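Local structure of GENE 22 product (Bacillus phage spp1, 2XC8) at residues I2-R7 with G111-Y116; V56-Y61 with L75-L80; H63-T68 with G90-I95. The protein is of unknown function but shares fold similarity with a domain of the receptor-binding protein of lactococcal phage p2. All blocks are in the same frame, centred on the assembly; numbering follows the deposited sequence.

Contact 1 (I2-R7 with G111-Y116); sequences IEIVNR and GTIFLY
Val5 and Phe114 are direct neighbours across two parallel strands, and their side chains lie alongside each other, pointing the same way. CB of Val5 approaches CD1 of the Phe114 ring obliquely, at 3.9 Å. The two valine branches divide the work: CG1, held anti to the backbone N (chi1 172°), stays with the ring, while CG2 turns back to CG2 of Thr112, 3.6 Å away. That threonine methyl also sits 3.7 Å above the plane of the Phe114 ring, offset toward its rim, so valine, threonine and phenylalanine close up into one apolar patch.

On the other face, Ile2, Ile4 and Asn6 meet Ile113 and Leu115. CG2 of Ile2 slants across to CG1 of Ile113 at 3.7 Å. Ile4 runs beside Ile113 yet gives its own CG2 to CD1 of Leu115, also at 3.7 Å. Asn6 lies along Leu115, its ND2 packed 3.5 Å from Leu115 CB. Ile17 of strand 17-19 backs both Ile113 and Leu115.

Between the two faces, five backbone bonds join the strands; the one from Val5 N to Ile113 O is nearly straight (173°). All of them use Glu3, Val5 and Arg7 of the first strand. The chemistry is thus that of an outermost strand: one margin is bonded to the parallel partner, while on the other the Ile4 amide is taken up by Glu16 of a neighbouring subunit, with Asn6 OD1 adding a weak hydrogen bond to Lys18 of that subunit from the face of the sheet.

Contact 2 (V56-Y61 with L75-L80); sequences VEYMLY and LCKAYL
Glu57 with Ala78 and Met59 with Cys76 are the hydrogen-bonded pairs of a regular antiparallel hairpin, whose strand segments run at 166° and are joined by four backbone bonds lying in their carbonyl planes. On one face, with CG anti to the backbone N (chi1 -159°), Lys77 runs out beside the Tyr58 ring. CG of Lys77 comes obliquely to CE1 of that ring at 3.6 Å, and its NZ makes a weak hydrogen bond to the tyrosine OH, whose stronger partner is Thr49 O. The same lysine CG meets CG1 of Val56 at 3.5 Å, so its aliphatic stem rests on both valine and tyrosine. Farther along, CD1 of Leu75 reaches over to Met59 O at 3.4 Å.

The opposite face carries Cys76, whose CB lies 3.6 Å from CE2 of Tyr61, and Glu57, whose extended chain crosses Leu80 at about a right angle, with OE2 3.5 Å from CD2. A disulfide ties Cys76 to Cys86.

Strand 93-103 flanks 56-61 on the side away from 75-80, while Phe46 of strand 37-47 packs on both Leu60 and Leu75. Strand 71-79 is outermost within the chain, but a strand of another copy of the protein pairs with it in parallel at Leu75 and Cys76, continuing the sheet.

Contact 3 (H63-T68 with G90-I95); sequences HMNVQT and GNERLI
His63 and Glu92 form the tight end of this contact. The histidine ND1 donates to Glu92 OE1 over 2.7 Å, and the oxygen lies essentially in the ring plane, at its edge. The carboxylate is turned quite differently: its plane stands 63° from that of the ring, and the donor arrives from above it. A first torsion of 48° puts the imidazole between the backbone N and the carbonyl carbon of His63, with its ND1 edge turned to the extended glutamate. Next to this bond, Met64 and Arg93 make a two-way backbone pair, of which Met64 N to Arg93 O, 2.8 Å, is the straighter half. Met64 CB and Ile95 CG1 make a looser apolar contact, 4.2 Å apart.

Beyond Asn65 the two segments part. Here Val66 CG1 merely brushes Arg93 CB at 3.8 Å, on an exposed flank, and the turn holds itself: Asn65 OD1 accepts from the amide of Gln67, an Asx turn, and from that of Thr68, which makes it an Asx motif.

Both imidazole nitrogens are engaged, since NE2 hydrogen-bonds with Ser74 OG, and this fixes the flip of the ring. Tyr88 lies against that ring with its plane about 20° away, and its OH bonds to Glu92 O. So close a carboxylate would be expected to favour a protonated histidine.

All three contacts belong to one mixed five-stranded sheet, in the order 2-8, 109-117, 93-103, 56-64, 71-79. Contact 1 joins the two strands at one side, contact 2 the two at the other, and contact 3 fastens one end of the neighbouring strands 56-64 and 93-103. Contacts 2 and 3 share strand 56-64 and touch where Tyr61 CB packs on Leu94 CD1 at 3.7 Å; their centres are about 20 Å apart. Contact 1 lies about 16 Å from contact 2 and 22 Å from contact 3, centre to centre. Along the chain, contacts 2 and 3 interlock inside the loop closed by contact 1. The two outermost strands, 2-8 and 71-79, are both met by other copies of the protein.

Contact 1 (I2-R7 with G111-Y116)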
loop_
_atom_site.group_PDB
_atom_site.type_symbol
_atom_site.label_atom_id
_atom_site.label_comp_id
_atom_site.label_asym_id
_atom_site.label_seq_id
_atom_site.Cartn_x
_atom_site.Cartn_y
_atom_site.Cartn_z
ATOM N N ILE B 2 5.252 -8.395 3.273
ATOM C CA ILE B 2 3.861 -8.357 2.831
ATOM C C ILE B 2 3.742 -7.546 1.539
ATOM O O ILE B 2 3.842 -6.315 1.536
ATOM C CB ILE B 2 2.895 -7.848 3.933
ATOM C CG1 ILE B 2 3.005 -8.731 5.182
ATOM C CG2 ILE B 2 1.458 -7.842 3.418
ATOM C CD1 ILE B 2 2.323 -8.173 6.416
ATOM N N GLU B 3 3.538 -8.277 0.447
ATOM C CA GLU B 3 3.458 -7.720 -0.899
ATOM C C GLU B 3 2.109 -7.044 -1.126
ATOM O O GLU B 3 1.123 -7.372 -0.463
ATOM C CB GLU B 3 3.657 -8.843 -1.922
ATOM C CG GLU B 3 4.107 -8.381 -3.305
ATOM C CD GLU B 3 3.879 -9.429 -4.387
ATOM O OE1 GLU B 3 3.254 -10.475 -4.104
ATOM O OE2 GLU B 3 4.324 -9.202 -5.531
ATOM N N ILE B 4 2.072 -6.099 -2.062
ATOM C CA ILE B 4 0.820 -5.452 -2.441
ATOM C C ILE B 4 0.441 -5.807 -3.879
ATOM O O ILE B 4 1.261 -5.689 -4.799
ATOM C CB ILE B 4 0.864 -3.921 -2.200
ATOM C CG1 ILE B 4 0.815 -3.650 -0.689
ATOM C CG2 ILE B 4 -0.279 -3.212 -2.935
ATOM C CD1 ILE B 4 0.825 -2.184 -0.288
ATOM N N VAL B 5 -0.800 -6.261 -4.050
ATOM C CA VAL B 5 -1.315 -6.637 -5.364
ATOM C C VAL B 5 -2.516 -5.772 -5.755
ATOM O O VAL B 5 -3.604 -5.890 -5.183
ATOM C CB VAL B 5 -1.648 -8.158 -5.449
ATOM C CG1 VAL B 5 -2.369 -8.489 -6.757
ATOM C CG2 VAL B 5 -0.371 -8.986 -5.344
ATOM N N ASN B 6 -2.283 -4.888 -6.723
ATOM C CA ASN B 6 -3.327 -4.051 -7.301
ATOM C C ASN B 6 -4.037 -4.800 -8.423
ATOM O O ASN B 6 -3.383 -5.370 -9.301
ATOM C CB ASN B 6 -2.733 -2.748 -7.853
ATOM C CG ASN B 6 -2.094 -1.886 -6.775
ATOM O OD1 ASN B 6 -0.902 -1.581 -6.836
ATOM N ND2 ASN B 6 -2.885 -1.486 -5.785
ATOM N N ARG B 7 -5.368 -4.804 -8.394
ATOM C CA ARG B 7 -6.154 -5.430 -9.459
ATOM C C ARG B 7 -7.428 -4.658 -9.800
ATOM O O ARG B 7 -8.123 -4.159 -8.912
ATOM C CB ARG B 7 -6.503 -6.884 -9.118
ATOM C CG ARG B 7 -7.067 -7.650 -10.320
ATOM C CD ARG B 7 -7.500 -9.059 -9.957
ATOM N NE ARG B 7 -7.674 -9.870 -11.162
ATOM C CZ ARG B 7 -6.820 -10.805 -11.569
ATOM N NH1 ARG B 7 -5.727 -11.076 -10.860
ATOM N NH2 ARG B 7 -7.066 -11.483 -12.683
ATOM N N GLY B 111 3.322 -12.602 3.005
ATOM C CA GLY B 111 1.950 -12.585 2.515
ATOM C C GLY B 111 1.621 -11.490 1.523
ATOM O O GLY B 111 2.509 -10.929 0.875
ATOM N N THR B 112 0.329 -11.187 1.417
ATOM C CA THR B 112 -0.179 -10.265 0.406
ATOM C C THR B 112 -1.359 -9.385 0.825
ATOM O O THR B 112 -2.267 -9.831 1.531
ATOM C CB THR B 112 -0.680 -11.033 -0.848
ATOM O OG1 THR B 112 0.297 -12.001 -1.249
ATOM C CG2 THR B 112 -0.940 -10.081 -2.006
ATOM N N ILE B 113 -1.314 -8.128 0.387
ATOM C CA ILE B 113 -2.411 -7.200 0.639
ATOM C C ILE B 113 -2.998 -6.992 -0.758
ATOM O O ILE B 113 -2.314 -6.502 -1.662
ATOM C CB ILE B 113 -1.995 -5.845 1.276
ATOM C CG1 ILE B 113 -1.681 -6.025 2.765
ATOM C CG2 ILE B 113 -3.094 -4.793 1.093
ATOM C CD1 ILE B 113 -0.920 -4.865 3.395
ATOM N N PHE B 114 -4.257 -7.388 -0.934
ATOM C CA PHE B 114 -4.950 -7.226 -2.210
ATOM C C PHE B 114 -5.732 -5.915 -2.227
ATOM O O PHE B 114 -6.652 -5.719 -1.428
ATOM C CB PHE B 114 -5.885 -8.413 -2.478
ATOM C CG PHE B 114 -5.170 -9.708 -2.762
ATOM C CD1 PHE B 114 -4.804 -10.047 -4.062
ATOM C CD2 PHE B 114 -4.877 -10.596 -1.732
ATOM C CE1 PHE B 114 -4.146 -11.248 -4.330
ATOM C CE2 PHE B 114 -4.220 -11.799 -1.989
ATOM C CZ PHE B 114 -3.854 -12.124 -3.291
ATOM N N LEU B 115 -5.351 -5.018 -3.135
ATOM C CA LEU B 115 -6.013 -3.722 -3.272
ATOM C C LEU B 115 -6.813 -3.653 -4.567
ATOM O O LEU B 115 -6.245 -3.559 -5.659
ATOM C CB LEU B 115 -4.994 -2.575 -3.210
ATOM C CG LEU B 115 -4.203 -2.337 -1.918
ATOM C CD1 LEU B 115 -3.236 -1.180 -2.106
ATOM C CD2 LEU B 115 -5.119 -2.069 -0.727
ATOM N N TYR B 116 -8.138 -3.700 -4.438
ATOM C CA TYR B 116 -9.014 -3.726 -5.606
ATOM C C TYR B 116 -9.293 -2.315 -6.114
ATOM O O TYR B 116 -9.553 -1.389 -5.340
ATOM C CB TYR B 116 -10.214 -4.653 -5.380
ATOM C CG TYR B 116 -9.791 -6.087 -5.127
ATOM C CD1 TYR B 116 -9.451 -6.936 -6.183
ATOM C CD2 TYR B 116 -9.704 -6.586 -3.829
ATOM C CE1 TYR B 116 -9.048 -8.250 -5.950
ATOM C CE2 TYR B 116 -9.305 -7.896 -3.584
ATOM C CZ TYR B 116 -8.978 -8.722 -4.648
ATOM O OH TYR B 116 -8.584 -10.018 -4.410
#

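Contact 2 (V56-Y61 with L75-L80)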
loop_
_atom_site.group_PDB
_atom_site.type_symbol
_atom_site.label_atom_id
_atom_site.label_comp_id
_atom_site.label_asym_id
_atom_site.label_seq_id
_atom_site.Cartn_x
_atom_site.Cartn_y
_atom_site.Cartn_z
ATOM N N VAL B 56 1.862 -18.697 12.044
ATOM C CA VAL B 56 0.437 -18.389 12.132
ATOM C C VAL B 56 -0.067 -17.767 10.831
ATOM O O VAL B 56 0.522 -16.812 10.324
ATOM C CB VAL B 56 0.126 -17.442 13.317
ATOM C CG1 VAL B 56 -1.365 -17.225 13.437
ATOM C CG2 VAL B 56 0.673 -18.002 14.620
ATOM N N GLU B 57 -1.157 -18.317 10.300
ATOM C CA GLU B 57 -1.803 -17.778 9.106
ATOM C C GLU B 57 -2.959 -16.862 9.489
ATOM O O GLU B 57 -3.841 -17.251 10.256
ATOM C CB GLU B 57 -2.321 -18.906 8.213
ATOM C CG GLU B 57 -1.240 -19.739 7.547
ATOM C CD GLU B 57 -1.810 -20.843 6.672
ATOM O OE1 GLU B 57 -2.931 -21.323 6.949
ATOM O OE2 GLU B 57 -1.127 -21.235 5.704
ATOM N N TYR B 58 -2.944 -15.645 8.951
ATOM C CA TYR B 58 -4.027 -14.690 9.164
ATOM C C TYR B 58 -4.804 -14.465 7.878
ATOM O O TYR B 58 -4.218 -14.209 6.823
ATOM C CB TYR B 58 -3.486 -13.363 9.693
ATOM C CG TYR B 58 -3.037 -13.422 11.131
ATOM C CD1 TYR B 58 -3.942 -13.213 12.171
ATOM C CD2 TYR B 58 -1.709 -13.687 11.455
ATOM C CE1 TYR B 58 -3.535 -13.268 13.497
ATOM C CE2 TYR B 58 -1.290 -13.741 12.777
ATOM C CZ TYR B 58 -2.209 -13.533 13.793
ATOM O OH TYR B 58 -1.805 -13.585 15.105
HETATM N N MSE B 59 -6.114 -14.543 7.978
HETATM C CA MSE B 59 -7.008 -14.371 6.870
HETATM C C MSE B 59 -8.163 -13.449 7.104
HETATM O O MSE B 59 -8.967 -13.653 7.957
HETATM C CB MSE B 59 -7.545 -15.712 6.460
HETATM C CG MSE B 59 -7.390 -15.959 5.028
HETATM SE SE MSE B 59 -5.899 -17.014 4.547
HETATM C CE MSE B 59 -6.910 -18.557 4.252
ATOM N N LEU B 60 -8.231 -12.414 6.302
ATOM C CA LEU B 60 -9.276 -11.409 6.463
ATOM C C LEU B 60 -10.325 -11.529 5.358
ATOM O O LEU B 60 -9.991 -11.544 4.172
ATOM C CB LEU B 60 -8.661 -10.004 6.484
ATOM C CG LEU B 60 -9.560 -8.794 6.767
ATOM C CD1 LEU B 60 -10.092 -8.802 8.197
ATOM C CD2 LEU B 60 -8.803 -7.505 6.491
ATOM N N TYR B 61 -11.589 -11.618 5.763
ATOM C CA TYR B 61 -12.700 -11.781 4.826
ATOM C C TYR B 61 -13.633 -10.575 4.831
ATOM O O TYR B 61 -13.985 -10.056 5.892
ATOM C CB TYR B 61 -13.509 -13.043 5.152
ATOM C CG TYR B 61 -12.692 -14.308 5.314
ATOM C CD1 TYR B 61 -12.014 -14.870 4.231
ATOM C CD2 TYR B 61 -12.617 -14.955 6.546
ATOM C CE1 TYR B 61 -11.266 -16.036 4.378
ATOM C CE2 TYR B 61 -11.874 -16.122 6.702
ATOM C CZ TYR B 61 -11.203 -16.656 5.615
ATOM O OH TYR B 61 -10.467 -17.809 5.764
ATOM N N LEU B 75 -12.172 -12.480 10.537
ATOM C CA LEU B 75 -10.767 -12.868 10.561
ATOM C C LEU B 75 -10.603 -14.317 10.985
ATOM O O LEU B 75 -11.133 -14.740 12.016
ATOM C CB LEU B 75 -9.957 -11.953 11.489
ATOM C CG LEU B 75 -8.446 -12.182 11.633
ATOM C CD1 LEU B 75 -7.680 -11.671 10.417
ATOM C CD2 LEU B 75 -7.931 -11.516 12.899
ATOM N N CYS B 76 -9.870 -15.073 10.175
ATOM C CA CYS B 76 -9.489 -16.427 10.538
ATOM C C CYS B 76 -8.006 -16.482 10.879
ATOM O O CYS B 76 -7.169 -15.902 10.180
ATOM C CB CYS B 76 -9.822 -17.414 9.420
ATOM S SG CYS B 76 -9.476 -19.133 9.849
ATOM N N LYS B 77 -7.687 -17.148 11.967
ATOM C CA LYS B 77 -6.342 -17.424 12.381
ATOM C C LYS B 77 -6.072 -18.925 12.436
ATOM O O LYS B 77 -6.790 -19.686 12.979
ATOM C CB LYS B 77 -6.110 -16.806 13.741
ATOM C CG LYS B 77 -4.701 -16.564 14.131
ATOM C CD LYS B 77 -4.545 -16.438 15.636
ATOM C CE LYS B 77 -3.092 -16.535 16.073
ATOM N NZ LYS B 77 -2.753 -15.761 17.278
ATOM N N ALA B 78 -4.999 -19.343 11.843
ATOM C CA ALA B 78 -4.630 -20.755 11.854
ATOM C C ALA B 78 -3.180 -20.957 12.269
ATOM O O ALA B 78 -2.286 -20.248 11.806
ATOM C CB ALA B 78 -4.885 -21.386 10.493
ATOM N N TYR B 79 -2.962 -21.932 13.145
ATOM C CA TYR B 79 -1.624 -22.310 13.573
ATOM C C TYR B 79 -1.128 -23.430 12.668
ATOM O O TYR B 79 -1.743 -24.498 12.599
ATOM C CB TYR B 79 -1.638 -22.761 15.038
ATOM C CG TYR B 79 -2.088 -21.688 16.008
ATOM C CD1 TYR B 79 -1.158 -20.915 16.702
ATOM C CD2 TYR B 79 -3.446 -21.443 16.232
ATOM C CE1 TYR B 79 -1.564 -19.927 17.594
ATOM C CE2 TYR B 79 -3.863 -20.457 17.119
ATOM C CZ TYR B 79 -2.918 -19.704 17.796
ATOM O OH TYR B 79 -3.326 -18.729 18.677
ATOM N N LEU B 80 -0.028 -23.174 11.962
ATOM C CA LEU B 80 0.535 -24.153 11.033
ATOM C C LEU B 80 1.192 -25.323 11.766
ATOM O O LEU B 80 2.414 -25.368 11.934
ATOM C CB LEU B 80 1.518 -23.497 10.051
ATOM C CG LEU B 80 0.955 -22.755 8.832
ATOM C CD1 LEU B 80 2.097 -22.192 7.990
ATOM C CD2 LEU B 80 0.065 -23.662 7.980
#

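Contact 3 (H63-T68 with G90-I95)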
loop_
_atom_site.group_PDB
_atom_site.type_symbol
_atom_site.label_atom_id
_atom_site.label_comp_id
_atom_site.label_asym_id
_atom_site.label_seq_id
_atom_site.Cartn_x
_atom_site.Cartn_y
_atom_site.Cartn_z
ATOM N N HIS B 63 -17.361 -9.877 3.632
ATOM C CA HIS B 63 -18.578 -10.560 3.201
ATOM C C HIS B 63 -19.815 -9.692 3.407
ATOM O O HIS B 63 -19.805 -8.759 4.212
ATOM C CB HIS B 63 -18.731 -11.893 3.937
ATOM C CG HIS B 63 -18.530 -11.789 5.416
ATOM N ND1 HIS B 63 -19.544 -11.445 6.283
ATOM C CD2 HIS B 63 -17.427 -11.969 6.180
ATOM C CE1 HIS B 63 -19.076 -11.423 7.518
ATOM N NE2 HIS B 63 -17.794 -11.737 7.482
HETATM N N MSE B 64 -20.878 -10.014 2.675
HETATM C CA MSE B 64 -22.109 -9.234 2.705
HETATM C C MSE B 64 -23.367 -10.074 2.905
HETATM O O MSE B 64 -23.496 -11.159 2.333
HETATM C CB MSE B 64 -22.260 -8.446 1.400
HETATM C CG MSE B 64 -23.455 -7.498 1.360
HETATM SE SE MSE B 64 -23.912 -6.930 -0.447
HETATM C CE MSE B 64 -22.261 -6.000 -0.889
ATOM N N ASN B 65 -24.284 -9.568 3.726
ATOM C CA ASN B 65 -25.560 -10.245 3.904
ATOM C C ASN B 65 -26.363 -9.685 2.736
ATOM O O ASN B 65 -26.649 -8.490 2.698
ATOM C CB ASN B 65 -26.206 -9.880 5.247
ATOM C CG ASN B 65 -27.593 -10.488 5.427
ATOM O OD1 ASN B 65 -28.486 -10.307 4.597
ATOM N ND2 ASN B 65 -27.782 -11.197 6.534
ATOM N N VAL B 66 -26.712 -10.546 1.782
ATOM C CA VAL B 66 -27.348 -10.102 0.534
ATOM C C VAL B 66 -28.748 -9.501 0.707
ATOM O O VAL B 66 -29.195 -8.717 -0.135
ATOM C CB VAL B 66 -27.375 -11.218 -0.554
ATOM C CG1 VAL B 66 -25.965 -11.522 -1.048
ATOM C CG2 VAL B 66 -28.065 -12.485 -0.040
ATOM N N GLN B 67 -29.428 -9.860 1.795
ATOM C CA GLN B 67 -30.764 -9.331 2.070
ATOM C C GLN B 67 -30.751 -8.000 2.826
ATOM O O GLN B 67 -31.530 -7.099 2.504
ATOM C CB GLN B 67 -31.629 -10.368 2.793
ATOM C CG GLN B 67 -32.291 -11.360 1.843
ATOM C CD GLN B 67 -33.034 -12.477 2.556
ATOM O OE1 GLN B 67 -33.486 -12.322 3.693
ATOM N NE2 GLN B 67 -33.169 -13.614 1.883
ATOM N N THR B 68 -29.872 -7.875 3.817
ATOM C CA THR B 68 -29.756 -6.636 4.595
ATOM C C THR B 68 -28.769 -5.653 3.957
ATOM O O THR B 68 -28.782 -4.459 4.266
ATOM C CB THR B 68 -29.335 -6.901 6.062
ATOM O OG1 THR B 68 -27.973 -7.344 6.108
ATOM C CG2 THR B 68 -30.233 -7.946 6.710
ATOM N N GLY B 90 -19.228 -19.174 6.338
ATOM C CA GLY B 90 -20.575 -18.592 6.446
ATOM C C GLY B 90 -21.593 -18.459 5.322
ATOM O O GLY B 90 -21.272 -18.630 4.143
ATOM N N ASN B 91 -22.831 -18.150 5.720
ATOM C CA ASN B 91 -23.971 -17.926 4.821
ATOM C C ASN B 91 -23.806 -16.701 3.934
ATOM O O ASN B 91 -24.250 -16.694 2.782
ATOM C CB ASN B 91 -25.254 -17.765 5.650
ATOM C CG ASN B 91 -26.496 -17.534 4.793
ATOM O OD1 ASN B 91 -26.702 -18.196 3.774
ATOM N ND2 ASN B 91 -27.337 -16.597 5.219
ATOM N N GLU B 92 -23.176 -15.667 4.484
ATOM C CA GLU B 92 -23.027 -14.395 3.791
ATOM C C GLU B 92 -22.136 -14.506 2.561
ATOM O O GLU B 92 -21.221 -15.335 2.511
ATOM C CB GLU B 92 -22.518 -13.313 4.747
ATOM C CG GLU B 92 -23.520 -12.954 5.841
ATOM C CD GLU B 92 -23.069 -11.802 6.724
ATOM O OE1 GLU B 92 -22.177 -11.030 6.312
ATOM O OE2 GLU B 92 -23.621 -11.664 7.836
ATOM N N ARG B 93 -22.444 -13.738 1.543
ATOM C CA ARG B 93 -21.673 -13.693 0.335
ATOM C C ARG B 93 -20.279 -13.138 0.554
ATOM O O ARG B 93 -20.087 -12.057 0.973
ATOM C CB ARG B 93 -22.407 -12.899 -0.732
ATOM C CG ARG B 93 -21.738 -12.948 -2.063
ATOM C CD ARG B 93 -22.341 -12.083 -3.109
ATOM N NE ARG B 93 -21.403 -12.004 -4.205
ATOM C CZ ARG B 93 -21.552 -11.274 -5.297
ATOM N NH1 ARG B 93 -22.617 -10.533 -5.470
ATOM N NH2 ARG B 93 -20.623 -11.301 -6.226
ATOM N N LEU B 94 -19.296 -13.937 0.226
ATOM C CA LEU B 94 -17.934 -13.512 0.338
ATOM C C LEU B 94 -17.570 -12.660 -0.848
ATOM O O LEU B 94 -17.737 -13.027 -1.967
ATOM C CB LEU B 94 -16.974 -14.674 0.511
ATOM C CG LEU B 94 -15.477 -14.415 0.553
ATOM C CD1 LEU B 94 -14.973 -13.849 1.808
ATOM C CD2 LEU B 94 -14.815 -15.674 0.305
ATOM N N ILE B 95 -17.083 -11.484 -0.546
ATOM C CA ILE B 95 -16.814 -10.489 -1.531
ATOM C C ILE B 95 -15.356 -10.513 -1.866
ATOM O O ILE B 95 -15.028 -10.630 -2.988
ATOM C CB ILE B 95 -17.263 -9.089 -1.057
ATOM C CG1 ILE B 95 -18.762 -9.042 -0.771
ATOM C CG2 ILE B 95 -16.897 -8.076 -2.033
ATOM C CD1 ILE B 95 -19.663 -9.345 -1.912
#